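Local coordinates for protein endolysin (Clostridium phage phiCD27, PDB 3QAY) that probably cleaves the amide bond between N-acetylmuramic acid and L-alanine in clostridial peptidoglycan, as a zinc-dependent phage amidase, at residues H10-K14 against E56-K62; T41-H47 against V171-K177. One frame throughout, in Å; residues are numbered along the deposited sequence.

Contact 1. Residues H10-K14 against E56-K62; sequences HSILK and EKQFKTK. With ZN (zinc ion), chain E.
Ser11 sets its hydroxyl against the ring edge of Phe59, near the ring plane, with OG 3.7 Å from CD2. That hydroxyl's polar partner is the carboxylate of Glu65 on helix 64-75, the helix that also packs against the Phe59 ring. Just before it, His10, whose CB points away from 56-62, binds the zinc ion through NE2 at 2.0 Å; Glu27, His85 and a water are further ligands. Ile12 uses both branches and its backbone O. Ile12 CD1 lies 4.0 Å from Glu56 CD, where the two side chains cross; OE2 of this carboxylate is held by Lys32 and Tyr28. Ile12 CG2, anti to its own N, runs alongside the Lys57 chain and meets CG. The Ile12 carbonyl O accepts Lys57 N at 2.8 Å, the donor lying 35° above the carbonyl plane, and takes a second bond from a water that in turn accepts Phe59 N. Both segments belong to loops that follow neighbouring parallel strands, 3-8 and 48-52, of the amidase alpha/beta fold, and neither is a regular strand here. Leu13 turns its CB away from 56-62, but with chi2 near 0° (-3°) Leu13 CD1 comes back to touch Phe59 CB (3.7 Å) and the Thr61 carbonyl carbon, the Leu13 and Phe59 side chains crossing nearly at right angles. The Leu13 carbonyl O receives a CA-H...O contact from Lys57 CA at 3.3 Å. Lys14 N donates to Phe59 O at 2.7 Å in a fairly straight bond (164° at the hydrogen), while its CB and CG pass over the backbone oxygens of Phe59 and Lys57.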
ATOM      1  N   HIS A  10       8.808  -0.080  -3.493  1.00  8.61           N
ATOM      2  CA  HIS A  10       9.835   0.384  -4.425  1.00  8.98           C
ATOM      3  C   HIS A  10      10.781   1.401  -3.799  1.00  9.49           C
ATOM      4  O   HIS A  10      10.717   1.652  -2.596  1.00  9.65           O
ATOM      5  CB  HIS A  10       9.179   0.893  -5.708  1.00  9.17           C
ATOM      6  CG  HIS A  10       8.189  -0.074  -6.271  1.00  9.31           C
ATOM      7  ND1 HIS A  10       8.569  -1.255  -6.871  1.00 10.66           N
ATOM      8  CD2 HIS A  10       6.835  -0.068  -6.274  1.00  9.59           C
ATOM      9  CE1 HIS A  10       7.493  -1.916  -7.253  1.00  9.99           C
ATOM     10  NE2 HIS A  10       6.427  -1.218  -6.903  1.00  8.85           N
ATOM     11  N   SER A  11      11.683   1.947  -4.613  1.00 10.05           N
ATOM     12  CA  SER A  11      12.689   2.899  -4.150  1.00 10.56           C
ATOM     13  C   SER A  11      13.330   3.646  -5.314  1.00 11.03           C
ATOM     14  O   SER A  11      13.134   3.302  -6.479  1.00 10.58           O
ATOM     15  CB  SER A  11      13.788   2.165  -3.377  1.00 11.07           C
ATOM     16  OG  SER A  11      14.488   1.260  -4.217  1.00 11.26           O
ATOM     17  N   ILE A  12      14.108   4.667  -4.979  1.00 11.74           N
ATOM     18  CA  ILE A  12      14.967   5.330  -5.938  1.00 12.30           C
ATOM     19  C   ILE A  12      16.390   4.853  -5.699  1.00 13.44           C
ATOM     20  O   ILE A  12      16.970   5.121  -4.641  1.00 13.74           O
ATOM     21  CB  ILE A  12      14.892   6.855  -5.805  1.00 12.45           C
ATOM     22  CG1 ILE A  12      13.500   7.345  -6.189  1.00 11.77           C
ATOM     23  CG2 ILE A  12      15.945   7.520  -6.690  1.00 12.79           C
ATOM     24  CD1 ILE A  12      13.329   8.837  -6.104  1.00 12.88           C
ATOM     25  N   LEU A  13      16.948   4.146  -6.683  1.00 14.14           N
ATOM     26  CA  LEU A  13      18.310   3.619  -6.587  1.00 15.32           C
ATOM     27  C   LEU A  13      19.356   4.733  -6.580  1.00 16.09           C
ATOM     28  O   LEU A  13      19.042   5.902  -6.801  1.00 16.35           O
ATOM     29  CB  LEU A  13      18.617   2.639  -7.740  1.00 15.76           C
ATOM     30  CG  LEU A  13      18.175   1.162  -7.695  1.00 16.00           C
ATOM     31  CD1 LEU A  13      17.490   0.769  -6.378  1.00 14.85           C
ATOM     32  CD2 LEU A  13      17.321   0.793  -8.902  1.00 16.43           C
ATOM     33  N   LYS A  14      20.605   4.346  -6.328  1.00 16.84           N
ATOM     34  CA  LYS A  14      21.745   5.259  -6.346  1.00 17.71           C
ATOM     35  C   LYS A  14      21.953   5.894  -7.722  1.00 17.48           C
ATOM     36  O   LYS A  14      22.387   7.042  -7.823  1.00 17.87           O
ATOM     37  CB  LYS A  14      23.010   4.509  -5.927  1.00 19.04           C
ATOM     38  CG  LYS A  14      24.217   5.404  -5.702  1.00 21.66           C
ATOM     39  CD  LYS A  14      25.431   4.597  -5.282  1.00 24.41           C
ATOM     40  CE  LYS A  14      26.508   5.503  -4.702  1.00 27.15           C
ATOM     41  NZ  LYS A  14      26.012   6.243  -3.498  1.00 28.77           N
ATOM     42  N   GLU A  56      16.490   7.057  -0.322  1.00 17.31           N
ATOM     43  CA  GLU A  56      16.655   7.351  -1.740  1.00 17.86           C
ATOM     44  C   GLU A  56      18.130   7.526  -2.113  1.00 19.27           C
ATOM     45  O   GLU A  56      18.925   8.069  -1.333  1.00 20.04           O
ATOM     46  CB  GLU A  56      15.855   8.597  -2.117  1.00 17.90           C
ATOM     47  CG  GLU A  56      14.350   8.406  -1.978  1.00 17.42           C
ATOM     48  CD  GLU A  56      13.552   9.675  -2.206  1.00 18.13           C
ATOM     49  OE1 GLU A  56      14.157  10.715  -2.530  1.00 20.17           O
ATOM     50  OE2 GLU A  56      12.310   9.633  -2.063  1.00 17.71           O
ATOM     51  N   LYS A  57      18.476   7.052  -3.311  1.00 19.67           N
ATOM     52  CA  LYS A  57      19.827   7.157  -3.869  1.00 20.97           C
ATOM     53  C   LYS A  57      20.915   6.493  -3.004  1.00 21.88           C
ATOM     54  O   LYS A  57      22.070   6.917  -2.996  1.00 22.30           O
ATOM     55  CB  LYS A  57      20.148   8.618  -4.204  1.00 21.77           C
ATOM     56  CG  LYS A  57      19.097   9.236  -5.135  1.00 21.87           C
ATOM     57  CD  LYS A  57      19.596  10.458  -5.895  1.00 23.72           C
ATOM     58  CE  LYS A  57      18.546  10.921  -6.911  1.00 23.85           C
ATOM     59  NZ  LYS A  57      18.876  12.240  -7.530  1.00 25.00           N
ATOM     60  N   GLN A  58      20.524   5.427  -2.306  1.00 21.71           N
ATOM     61  CA  GLN A  58      21.431   4.649  -1.468  1.00 22.66           C
ATOM     62  C   GLN A  58      21.698   3.282  -2.095  1.00 22.55           C
ATOM     63  O   GLN A  58      22.850   2.860  -2.193  1.00 23.50           O
ATOM     64  CB  GLN A  58      20.833   4.479  -0.065  1.00 22.36           C
ATOM     65  CG  GLN A  58      21.774   3.838   0.955  1.00 24.31           C
ATOM     66  CD  GLN A  58      21.121   3.630   2.319  1.00 24.58           C
ATOM     67  OE1 GLN A  58      20.714   4.585   2.981  1.00 25.89           O
ATOM     68  NE2 GLN A  58      21.038   2.377   2.747  1.00 25.95           N
ATOM     69  N   PHE A  59      20.634   2.610  -2.531  1.00 21.68           N
ATOM     70  CA  PHE A  59      20.716   1.230  -3.024  1.00 21.61           C
ATOM     71  C   PHE A  59      21.382   1.092  -4.386  1.00 22.32           C
ATOM     72  O   PHE A  59      21.124   1.878  -5.300  1.00 22.07           O
ATOM     73  CB  PHE A  59      19.318   0.601  -3.136  1.00 20.67           C
ATOM     74  CG  PHE A  59      18.548   0.551  -1.844  1.00 19.60           C
ATOM     75  CD1 PHE A  59      19.186   0.616  -0.607  1.00 18.60           C
ATOM     76  CD2 PHE A  59      17.164   0.410  -1.875  1.00 18.23           C
ATOM     77  CE1 PHE A  59      18.450   0.556   0.572  1.00 18.72           C
ATOM     78  CE2 PHE A  59      16.428   0.348  -0.700  1.00 17.50           C
ATOM     79  CZ  PHE A  59      17.071   0.419   0.523  1.00 17.41           C
ATOM     80  N   LYS A  60      22.213   0.059  -4.511  1.00 23.10           N
ATOM     81  CA  LYS A  60      22.818  -0.327  -5.783  1.00 23.96           C
ATOM     82  C   LYS A  60      21.805  -1.066  -6.658  1.00 23.58           C
ATOM     83  O   LYS A  60      21.719  -0.816  -7.861  1.00 23.51           O
ATOM     84  CB  LYS A  60      24.049  -1.216  -5.546  1.00 25.01           C
ATOM     85  CG  LYS A  60      25.165  -0.545  -4.736  1.00 26.29           C
ATOM     86  CD  LYS A  60      26.443  -1.391  -4.715  1.00 28.26           C
ATOM     87  CE  LYS A  60      27.655  -0.600  -4.207  1.00 29.51           C
ATOM     88  NZ  LYS A  60      28.940  -1.340  -4.405  1.00 30.95           N
ATOM     89  N   THR A  61      21.042  -1.977  -6.050  1.00 23.04           N
ATOM     90  CA  THR A  61      19.995  -2.713  -6.767  1.00 23.01           C
ATOM     91  C   THR A  61      18.690  -2.729  -5.983  1.00 22.05           C
ATOM     92  O   THR A  61      18.669  -2.421  -4.790  1.00 21.44           O
ATOM     93  CB  THR A  61      20.405  -4.180  -7.050  1.00 23.66           C
ATOM     94  OG1 THR A  61      20.390  -4.939  -5.831  1.00 24.10           O
ATOM     95  CG2 THR A  61      21.789  -4.245  -7.677  1.00 24.85           C
ATOM     96  N   LYS A  62      17.610  -3.112  -6.663  1.00 21.66           N
ATOM     97  CA  LYS A  62      16.306  -3.284  -6.021  1.00 21.21           C
ATOM     98  C   LYS A  62      16.316  -4.388  -4.952  1.00 20.89           C
ATOM     99  O   LYS A  62      15.431  -4.440  -4.102  1.00 20.06           O
ATOM    100  CB  LYS A  62      15.214  -3.582  -7.061  1.00 21.22           C
ATOM    101  CG  LYS A  62      15.335  -4.944  -7.743  1.00 23.15           C
ATOM    102  CD  LYS A  62      14.048  -5.318  -8.474  1.00 24.78           C
ATOM    103  CE  LYS A  62      14.038  -6.795  -8.859  1.00 26.30           C
ATOM    104  NZ  LYS A  62      13.022  -7.107  -9.911  1.00 26.82           N
TER
HETATM  105 ZN    ZN E 180       4.491  -1.724  -7.009  1.00  9.00          ZN
HETATM  106  O   HOH W   1      18.147   3.757  -2.362  1.00  2.00           O
HETATM  107  O   HOH W   2       5.460  -3.934  -7.276  1.00 13.81           O

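Contact 2. Residues T41-H47 against V171-K177; sequences TFRKEGH and VEGVLNK. With PO4 (phosphate ion), chain G.
Val171 places CG2 over the centre of the Phe42 ring, 3.8 Å from the centroid and 7° off the ring normal, a CH-pi contact on one face. The same methyl also touches Thr41 CG2 at 3.5 Å, so it is wedged between the two residues. Val174 comes to the edge of the Phe42 ring instead, CB in its plane and CG1 3.9 Å from Phe42 CE1; Leu175 CG approaches the same edge. Leu175 then sets its two methyls against the loop that follows helix 27-44: CD1 lies by Glu45 CG, and CD2 meets the His47 imidazole obliquely, 3.2 Å from NE2. The contact thus joins the C-terminal ends of helices 27-44 and 152-175 in the amidase alpha/beta fold, with Phe42 resting on Ile82 of central strand 80-87 and Val174 on Leu80 of that strand. Helix 152-175 closes in a Schellman motif: Asn176, with positive phi, is the C-prime residue, and Lys177 N returns to Glu172 O at 3.2 Å. Beyond this turn the extended Lys177 chain crosses to Glu45, and NZ forms a salt bridge with OE1 at 3.0 Å on the anti lone pair. Glu45 is bent at chi2 (-54°); its CB and CG lie on Leu175 CD1 while OE1 turns to Lys177. A water accepts from Lys177 NZ and donates to Glu45 O, adding a second link between the same residues. Further out, His47 ND1 is hydrogen-bonded to Met2 N, and Thr41 OG1 to Val37 O.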
ATOM      1  N   THR A  41      -4.600   9.176   9.315  1.00 10.90           N
ATOM      2  CA  THR A  41      -5.994   8.741   9.339  1.00 11.14           C
ATOM      3  C   THR A  41      -6.185   7.609  10.359  1.00 11.43           C
ATOM      4  O   THR A  41      -7.150   7.624  11.132  1.00 12.25           O
ATOM      5  CB  THR A  41      -6.480   8.330   7.935  1.00 10.51           C
ATOM      6  OG1 THR A  41      -6.192   9.389   7.011  1.00 10.17           O
ATOM      7  CG2 THR A  41      -7.974   8.066   7.935  1.00 10.13           C
ATOM      8  N   PHE A  42      -5.253   6.656  10.384  1.00 11.06           N
ATOM      9  CA  PHE A  42      -5.247   5.621  11.425  1.00 11.51           C
ATOM     10  C   PHE A  42      -5.064   6.228  12.814  1.00 12.47           C
ATOM     11  O   PHE A  42      -5.729   5.818  13.758  1.00 12.54           O
ATOM     12  CB  PHE A  42      -4.140   4.587  11.197  1.00 10.94           C
ATOM     13  CG  PHE A  42      -4.508   3.494  10.238  1.00 10.95           C
ATOM     14  CD1 PHE A  42      -5.477   2.560  10.573  1.00 11.88           C
ATOM     15  CD2 PHE A  42      -3.853   3.373   9.016  1.00 11.43           C
ATOM     16  CE1 PHE A  42      -5.818   1.546   9.704  1.00 11.00           C
ATOM     17  CE2 PHE A  42      -4.180   2.356   8.136  1.00 11.18           C
ATOM     18  CZ  PHE A  42      -5.164   1.435   8.480  1.00 11.52           C
ATOM     19  N   ARG A  43      -4.158   7.198  12.929  1.00 13.03           N
ATOM     20  CA  ARG A  43      -3.830   7.789  14.227  1.00 14.35           C
ATOM     21  C   ARG A  43      -5.020   8.511  14.850  1.00 15.62           C
ATOM     22  O   ARG A  43      -5.226   8.448  16.067  1.00 16.37           O
ATOM     23  CB  ARG A  43      -2.634   8.735  14.097  1.00 14.54           C
ATOM     24  CG  ARG A  43      -1.319   8.025  13.841  1.00 13.64           C
ATOM     25  CD  ARG A  43      -0.172   9.009  13.694  1.00 14.38           C
ATOM     26  NE  ARG A  43       1.071   8.324  13.326  1.00 14.95           N
ATOM     27  CZ  ARG A  43       1.865   8.647  12.304  1.00 14.50           C
ATOM     28  NH1 ARG A  43       1.600   9.681  11.517  1.00 14.16           N
ATOM     29  NH2 ARG A  43       2.962   7.929  12.079  1.00 13.48           N
ATOM     30  N   LYS A  44      -5.813   9.175  14.011  1.00 16.17           N
ATOM     31  CA  LYS A  44      -7.041   9.839  14.450  1.00 17.87           C
ATOM     32  C   LYS A  44      -7.994   8.869  15.161  1.00 18.32           C
ATOM     33  O   LYS A  44      -8.725   9.265  16.072  1.00 19.45           O
ATOM     34  CB  LYS A  44      -7.751  10.493  13.258  1.00 17.82           C
ATOM     35  CG  LYS A  44      -8.860  11.471  13.646  1.00 20.52           C
ATOM     36  CD  LYS A  44      -9.350  12.275  12.446  1.00 21.73           C
ATOM     37  CE  LYS A  44     -10.141  13.512  12.875  1.00 24.65           C
ATOM     38  NZ  LYS A  44     -10.528  14.367  11.704  1.00 24.63           N
ATOM     39  N   GLU A  45      -7.973   7.602  14.750  1.00 17.83           N
ATOM     40  CA  GLU A  45      -8.798   6.568  15.375  1.00 18.11           C
ATOM     41  C   GLU A  45      -8.095   5.873  16.551  1.00 18.31           C
ATOM     42  O   GLU A  45      -8.612   4.894  17.085  1.00 18.44           O
ATOM     43  CB  GLU A  45      -9.227   5.532  14.331  1.00 17.41           C
ATOM     44  CG  GLU A  45      -9.835   6.123  13.073  1.00 17.58           C
ATOM     45  CD  GLU A  45     -10.991   7.063  13.355  1.00 19.10           C
ATOM     46  OE1 GLU A  45     -11.942   6.644  14.045  1.00 19.09           O
ATOM     47  OE2 GLU A  45     -10.945   8.217  12.876  1.00 20.29           O
ATOM     48  N   GLY A  46      -6.919   6.365  16.937  1.00 18.48           N
ATOM     49  CA  GLY A  46      -6.237   5.922  18.157  1.00 18.99           C
ATOM     50  C   GLY A  46      -5.162   4.863  17.974  1.00 18.44           C
ATOM     51  O   GLY A  46      -4.607   4.368  18.956  1.00 18.71           O
ATOM     52  N   HIS A  47      -4.854   4.514  16.727  1.00 17.33           N
ATOM     53  CA  HIS A  47      -3.844   3.487  16.458  1.00 16.91           C
ATOM     54  C   HIS A  47      -2.460   4.115  16.326  1.00 16.52           C
ATOM     55  O   HIS A  47      -2.325   5.313  16.061  1.00 16.45           O
ATOM     56  CB  HIS A  47      -4.218   2.693  15.201  1.00 16.28           C
ATOM     57  CG  HIS A  47      -5.615   2.159  15.241  1.00 17.32           C
ATOM     58  ND1 HIS A  47      -5.942   0.978  15.869  1.00 18.63           N
ATOM     59  CD2 HIS A  47      -6.777   2.670  14.774  1.00 18.42           C
ATOM     60  CE1 HIS A  47      -7.243   0.772  15.772  1.00 18.90           C
ATOM     61  NE2 HIS A  47      -7.774   1.788  15.114  1.00 19.52           N
ATOM     62  N   VAL A 171      -8.639   2.879   5.603  1.00  9.71           N
ATOM     63  CA  VAL A 171      -8.765   2.809   7.056  1.00 10.23           C
ATOM     64  C   VAL A 171     -10.122   2.220   7.472  1.00 10.86           C
ATOM     65  O   VAL A 171     -10.187   1.341   8.337  1.00 11.19           O
ATOM     66  CB  VAL A 171      -8.557   4.193   7.699  1.00 10.69           C
ATOM     67  CG1 VAL A 171      -8.804   4.135   9.208  1.00 10.92           C
ATOM     68  CG2 VAL A 171      -7.151   4.701   7.403  1.00 10.51           C
ATOM     69  N   GLU A 172     -11.201   2.688   6.850  1.00 11.21           N
ATOM     70  CA  GLU A 172     -12.530   2.126   7.116  1.00 12.07           C
ATOM     71  C   GLU A 172     -12.543   0.619   6.879  1.00 12.13           C
ATOM     72  O   GLU A 172     -13.116  -0.140   7.671  1.00 12.51           O
ATOM     73  CB  GLU A 172     -13.603   2.805   6.263  1.00 12.57           C
ATOM     74  CG  GLU A 172     -13.961   4.203   6.733  1.00 14.17           C
ATOM     75  CD  GLU A 172     -15.168   4.788   6.015  1.00 15.89           C
ATOM     76  OE1 GLU A 172     -15.510   4.320   4.906  1.00 17.72           O
ATOM     77  OE2 GLU A 172     -15.773   5.727   6.567  1.00 15.69           O
ATOM     78  N   GLY A 173     -11.900   0.194   5.792  1.00 11.91           N
ATOM     79  CA  GLY A 173     -11.775  -1.216   5.453  1.00 12.05           C
ATOM     80  C   GLY A 173     -11.008  -2.008   6.492  1.00 12.26           C
ATOM     81  O   GLY A 173     -11.493  -3.018   6.985  1.00 12.77           O
ATOM     82  N   VAL A 174      -9.806  -1.554   6.827  1.00 12.41           N
ATOM     83  CA  VAL A 174      -8.970  -2.262   7.809  1.00 12.62           C
ATOM     84  C   VAL A 174      -9.667  -2.330   9.171  1.00 13.46           C
ATOM     85  O   VAL A 174      -9.731  -3.391   9.795  1.00 13.29           O
ATOM     86  CB  VAL A 174      -7.578  -1.606   7.935  1.00 12.37           C
ATOM     87  CG1 VAL A 174      -6.811  -2.162   9.125  1.00 12.62           C
ATOM     88  CG2 VAL A 174      -6.787  -1.800   6.639  1.00 11.51           C
ATOM     89  N   LEU A 175     -10.228  -1.205   9.602  1.00 14.20           N
ATOM     90  CA  LEU A 175     -10.828  -1.109  10.927  1.00 15.55           C
ATOM     91  C   LEU A 175     -12.253  -1.665  10.999  1.00 16.75           C
ATOM     92  O   LEU A 175     -12.787  -1.853  12.097  1.00 17.30           O
ATOM     93  CB  LEU A 175     -10.805   0.344  11.411  1.00 15.71           C
ATOM     94  CG  LEU A 175      -9.417   0.967  11.577  1.00 15.61           C
ATOM     95  CD1 LEU A 175      -9.549   2.401  12.084  1.00 14.55           C
ATOM     96  CD2 LEU A 175      -8.531   0.133  12.513  1.00 14.66           C
ATOM     97  N   ASN A 176     -12.859  -1.937   9.842  1.00 17.48           N
ATOM     98  CA  ASN A 176     -14.234  -2.461   9.769  1.00 19.13           C
ATOM     99  C   ASN A 176     -15.229  -1.552  10.477  1.00 20.56           C
ATOM    100  O   ASN A 176     -16.029  -1.996  11.297  1.00 21.99           O
ATOM    101  CB  ASN A 176     -14.324  -3.894  10.321  1.00 19.40           C
ATOM    102  CG  ASN A 176     -15.613  -4.617   9.900  1.00 20.16           C
ATOM    103  OD1 ASN A 176     -16.391  -4.117   9.090  1.00 19.69           O
ATOM    104  ND2 ASN A 176     -15.832  -5.802  10.453  1.00 21.00           N
ATOM    105  N   LYS A 177     -15.167  -0.271  10.156  1.00 21.56           N
ATOM    106  CA  LYS A 177     -16.134   0.689  10.660  1.00 23.25           C
ATOM    107  C   LYS A 177     -16.193   1.882   9.733  1.00 23.96           C
ATOM    108  O   LYS A 177     -15.351   2.034   8.846  1.00 22.88           O
ATOM    109  CB  LYS A 177     -15.786   1.132  12.086  1.00 23.89           C
ATOM    110  CG  LYS A 177     -14.431   1.805  12.245  1.00 23.54           C
ATOM    111  CD  LYS A 177     -14.255   2.350  13.659  1.00 24.35           C
ATOM    112  CE  LYS A 177     -13.144   3.393  13.721  1.00 24.11           C
ATOM    113  NZ  LYS A 177     -13.066   4.063  15.049  1.00 24.60           N
TER
HETATM  114  P   PO4 G 182       6.314   7.967  11.049  1.00 21.60           P
HETATM  115  O1  PO4 G 182       7.401   8.655  10.266  1.00 22.50           O
HETATM  116  O2  PO4 G 182       5.020   8.104  10.284  1.00 22.52           O
HETATM  117  O3  PO4 G 182       6.673   6.518  11.266  1.00 21.36           O
HETATM  118  O4  PO4 G 182       6.166   8.608  12.409  1.00 23.92           O
HETATM  119  O   HOH W   3     -10.985   4.126  17.301  1.00 24.95           O

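Contacts 1 and 2 lie on opposite sides of the chain's centre, their centres 31 Å apart and their nearest atoms about 17 Å apart, so neither touches the other. Their segments alternate along the chain: 10-14, 41-47, 56-62, 171-177. Helix 27-44 links them: Glu27, a zinc ligand, stands at its start, Tyr28 and Gln29 there meet Ile12 of contact 1, and its final turn carries Thr41 and Phe42 of contact 2. Strand 80-87 offers a second tie, supplying the zinc ligand His85 as well as Leu80 and Ile82 beneath contact 2. Contact 1 alone includes a zinc ligand, whereas the phosphate beside contact 2 probably came from the crystallisation liquor.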